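Long-range contact in nine-heme cytochrome c (Desulfovibrio desulfuricans, PDB 1OFW), which carries electrons through its nine c-type hemes and may form part of a transmembrane redox complex that passes them to the cytoplasm for sulfate reduction: residues Asp188-Ser193 and Thr286-Ala291. Residues are numbered along the deposited sequence; the frame is centred on the assembly and turned at random.
Sequences DKYEPS and TCHKAA. With HEC (heme c), chain K.
The ring of Tyr190 packs obliquely against the imidazole of His288, an axial ligand of heme 9, with His288 ND1 3.3 Å above one face of the phenol and displaced toward its rim. The planes meet at 35°. His288 NE2 binds the iron at 2.0 Å, and His264 supplies the other axial ligand. With chi1 at 39°, the imidazole CG sits between the backbone N and the carbonyl carbon, and the ring drops from the chain onto the iron. Tyr190 is broad enough to flank the imidazole and still reach the porphyrin, its CE1 3.7 Å from the heme carbon CHB. Cys287 ties the same chain to the heme through a thioether, SG to CAC, as the CXXCH motif requires; Cys284 provides the other link.

The backbones hold this arrangement through a single bridge between Tyr190 and Ala290. Glu191 N donates to Lys289 O at 2.8 Å, and Ala291 N donates to Lys189 O. Next to this bridge, the short side chain of Ser193 lets OG donate a hydrogen bond to Cys287 O at 2.7 Å, and a water joins Pro192 O to Lys289 N. Outward, Glu191 and Lys289 run side by side, OE1 4.6 Å from NZ, beyond a salt bridge. On the heme side, backbone N-H groups of Asp188 and Tyr190 donate to propionate O2A and that of Lys189 to O1A, probably stabilising the negative charge.

Residues 188-192 lie in the loop between antiparallel strands 181-183 and 193-195; Ser193 opens the second, backbone hydrogen-bonded to Ile183. Residues 286-291 form the C-terminal loop beyond helix 259-273.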
loop_
_atom_site.group_PDB
_atom_site.type_symbol
_atom_site.label_atom_id
_atom_site.label_comp_id
_atom_site.label_asym_id
_atom_site.label_seq_id
_atom_site.Cartn_x
_atom_site.Cartn_y
_atom_site.Cartn_z
ATOM N N ASP A 188 15.939 -28.157 -19.630
ATOM C CA ASP A 188 15.873 -28.951 -20.867
ATOM C C ASP A 188 16.622 -28.209 -21.958
ATOM O O ASP A 188 17.770 -28.535 -22.235
ATOM C CB ASP A 188 14.447 -29.245 -21.276
ATOM C CG ASP A 188 14.314 -29.976 -22.606
ATOM O OD1 ASP A 188 15.332 -30.333 -23.233
ATOM O OD2 ASP A 188 13.160 -30.130 -23.039
ATOM N N LYS A 189 15.995 -27.206 -22.571
ATOM C CA LYS A 189 16.657 -26.458 -23.623
ATOM C C LYS A 189 17.748 -25.533 -23.087
ATOM O O LYS A 189 18.700 -25.185 -23.801
ATOM C CB LYS A 189 15.641 -25.660 -24.418
ATOM C CG LYS A 189 14.571 -26.473 -25.127
ATOM C CD LYS A 189 13.623 -25.559 -25.863
ATOM C CE LYS A 189 12.492 -26.294 -26.557
ATOM N NZ LYS A 189 12.737 -27.753 -26.696
ATOM N N TYR A 190 17.621 -25.119 -21.827
ATOM C CA TYR A 190 18.588 -24.285 -21.150
ATOM C C TYR A 190 19.093 -24.938 -19.865
ATOM O O TYR A 190 18.431 -25.852 -19.399
ATOM C CB TYR A 190 17.921 -22.909 -20.849
ATOM C CG TYR A 190 17.480 -22.232 -22.132
ATOM C CD1 TYR A 190 16.196 -22.408 -22.642
ATOM C CD2 TYR A 190 18.376 -21.412 -22.828
ATOM C CE1 TYR A 190 15.801 -21.796 -23.809
ATOM C CE2 TYR A 190 17.965 -20.800 -24.005
ATOM C CZ TYR A 190 16.702 -20.996 -24.479
ATOM O OH TYR A 190 16.285 -20.392 -25.650
ATOM N N GLU A 191 20.233 -24.490 -19.367
ATOM C CA GLU A 191 20.742 -24.795 -18.051
ATOM C C GLU A 191 19.787 -24.153 -17.031
ATOM O O GLU A 191 18.937 -23.343 -17.402
ATOM C CB GLU A 191 22.158 -24.287 -17.868
ATOM C CG GLU A 191 23.053 -24.941 -18.922
ATOM C CD GLU A 191 24.523 -25.004 -18.656
ATOM O OE1 GLU A 191 25.082 -24.154 -17.943
ATOM O OE2 GLU A 191 25.182 -25.933 -19.201
ATOM N N PRO A 192 19.889 -24.562 -15.778
ATOM C CA PRO A 192 19.085 -23.923 -14.721
ATOM C C PRO A 192 19.373 -22.427 -14.699
ATOM O O PRO A 192 20.411 -21.921 -15.119
ATOM C CB PRO A 192 19.581 -24.566 -13.434
ATOM C CG PRO A 192 19.942 -25.962 -13.928
ATOM C CD PRO A 192 20.694 -25.663 -15.219
ATOM N N SER A 193 18.370 -21.730 -14.149
ATOM C CA SER A 193 18.558 -20.303 -13.895
ATOM C C SER A 193 19.144 -20.125 -12.526
ATOM O O SER A 193 18.516 -20.564 -11.540
ATOM C CB SER A 193 17.183 -19.614 -14.033
ATOM O OG SER A 193 17.357 -18.228 -13.878
ATOM N N THR A 286 20.733 -14.764 -20.740
ATOM C CA THR A 286 21.204 -14.170 -19.480
ATOM C C THR A 286 20.550 -14.796 -18.257
ATOM O O THR A 286 21.273 -14.904 -17.242
ATOM C CB THR A 286 20.961 -12.642 -19.544
ATOM O OG1 THR A 286 21.806 -12.123 -20.597
ATOM C CG2 THR A 286 21.342 -11.928 -18.265
ATOM N N CYS A 287 19.269 -15.172 -18.320
ATOM C CA CYS A 287 18.724 -15.850 -17.137
ATOM C C CYS A 287 19.003 -17.338 -17.105
ATOM O O CYS A 287 18.844 -17.988 -16.079
ATOM C CB CYS A 287 17.201 -15.678 -17.064
ATOM S SG CYS A 287 16.718 -13.954 -16.832
ATOM N N HIS A 288 19.384 -17.918 -18.232
ATOM C CA HIS A 288 19.679 -19.341 -18.341
ATOM C C HIS A 288 20.500 -19.618 -19.619
ATOM O O HIS A 288 20.024 -19.432 -20.722
ATOM C CB HIS A 288 18.414 -20.149 -18.357
ATOM C CG HIS A 288 17.217 -19.656 -19.098
ATOM N ND1 HIS A 288 17.243 -19.264 -20.418
ATOM C CD2 HIS A 288 15.940 -19.489 -18.703
ATOM C CE1 HIS A 288 16.040 -18.885 -20.805
ATOM N NE2 HIS A 288 15.209 -19.014 -19.769
ATOM N N LYS A 289 21.717 -20.088 -19.408
ATOM C CA LYS A 289 22.607 -20.443 -20.515
ATOM C C LYS A 289 22.054 -21.535 -21.383
ATOM O O LYS A 289 21.368 -22.431 -20.923
ATOM C CB LYS A 289 23.929 -20.839 -19.876
ATOM C CG LYS A 289 24.989 -21.312 -20.861
ATOM C CD LYS A 289 26.287 -21.567 -20.100
ATOM C CE LYS A 289 27.315 -22.264 -20.983
ATOM N NZ LYS A 289 28.606 -22.309 -20.219
ATOM N N ALA A 290 22.314 -21.505 -22.704
ATOM C CA ALA A 290 21.798 -22.578 -23.528
ATOM C C ALA A 290 22.423 -23.917 -23.125
ATOM O O ALA A 290 23.577 -23.927 -22.707
ATOM C CB ALA A 290 22.088 -22.376 -25.002
ATOM N N ALA A 291 21.665 -24.996 -23.250
ATOM C CA ALA A 291 22.226 -26.306 -22.871
ATOM C C ALA A 291 23.167 -26.779 -23.975
ATOM O O ALA A 291 23.039 -26.286 -25.088
ATOM C CB ALA A 291 21.124 -27.295 -22.607
HETATM FE FE HEC K . 13.240 -18.546 -19.835
HETATM C CHA HEC K . 12.581 -21.477 -18.275
HETATM C CHB HEC K . 12.685 -20.039 -22.920
HETATM C CHC HEC K . 13.884 -15.574 -21.452
HETATM C CHD HEC K . 13.748 -17.039 -16.852
HETATM N NA HEC K . 12.688 -20.343 -20.471
HETATM C C1A HEC K . 12.514 -21.464 -19.650
HETATM C C2A HEC K . 12.258 -22.635 -20.463
HETATM C C3A HEC K . 12.343 -22.246 -21.745
HETATM C C4A HEC K . 12.570 -20.818 -21.772
HETATM C CMA HEC K . 12.261 -23.120 -23.003
HETATM C CAA HEC K . 11.974 -24.055 -19.929
HETATM C CBA HEC K . 13.272 -24.651 -19.331
HETATM C CGA HEC K . 14.234 -25.260 -20.320
HETATM O O1A HEC K . 13.790 -25.694 -21.405
HETATM O O2A HEC K . 15.429 -25.280 -19.955
HETATM N NB HEC K . 13.356 -17.972 -21.746
HETATM C C1B HEC K . 13.103 -18.730 -22.880
HETATM C C2B HEC K . 13.358 -17.914 -24.071
HETATM C C3B HEC K . 13.672 -16.682 -23.653
HETATM C C4B HEC K . 13.625 -16.699 -22.209
HETATM C CMB HEC K . 13.268 -18.463 -25.503
HETATM C CAB HEC K . 14.020 -15.439 -24.473
HETATM C CBB HEC K . 12.728 -14.951 -25.204
HETATM N NC HEC K . 13.756 -16.693 -19.306
HETATM C C1C HEC K . 13.988 -15.575 -20.075
HETATM C C2C HEC K . 14.406 -14.477 -19.242
HETATM C C3C HEC K . 14.420 -14.916 -17.952
HETATM C C4C HEC K . 13.956 -16.295 -17.989
HETATM C CMC HEC K . 14.821 -13.089 -19.739
HETATM C CAC HEC K . 14.904 -14.182 -16.715
HETATM C CBC HEC K . 14.308 -12.769 -16.495
HETATM N ND HEC K . 13.053 -19.088 -17.938
HETATM C C1D HEC K . 13.393 -18.358 -16.811
HETATM C C2D HEC K . 13.314 -19.198 -15.639
HETATM C C3D HEC K . 13.021 -20.435 -16.042
HETATM C C4D HEC K . 12.855 -20.390 -17.477
HETATM C CMD HEC K . 13.546 -18.661 -14.206
HETATM C CAD HEC K . 12.898 -21.759 -15.237
HETATM C CBD HEC K . 14.237 -22.553 -15.472
HETATM C CGD HEC K . 14.105 -24.038 -15.106
HETATM O O1D HEC K . 14.931 -24.839 -15.672
HETATM O O2D HEC K . 13.223 -24.363 -14.296
HETATM O O HOH W 1 22.392 -20.807 -16.544
#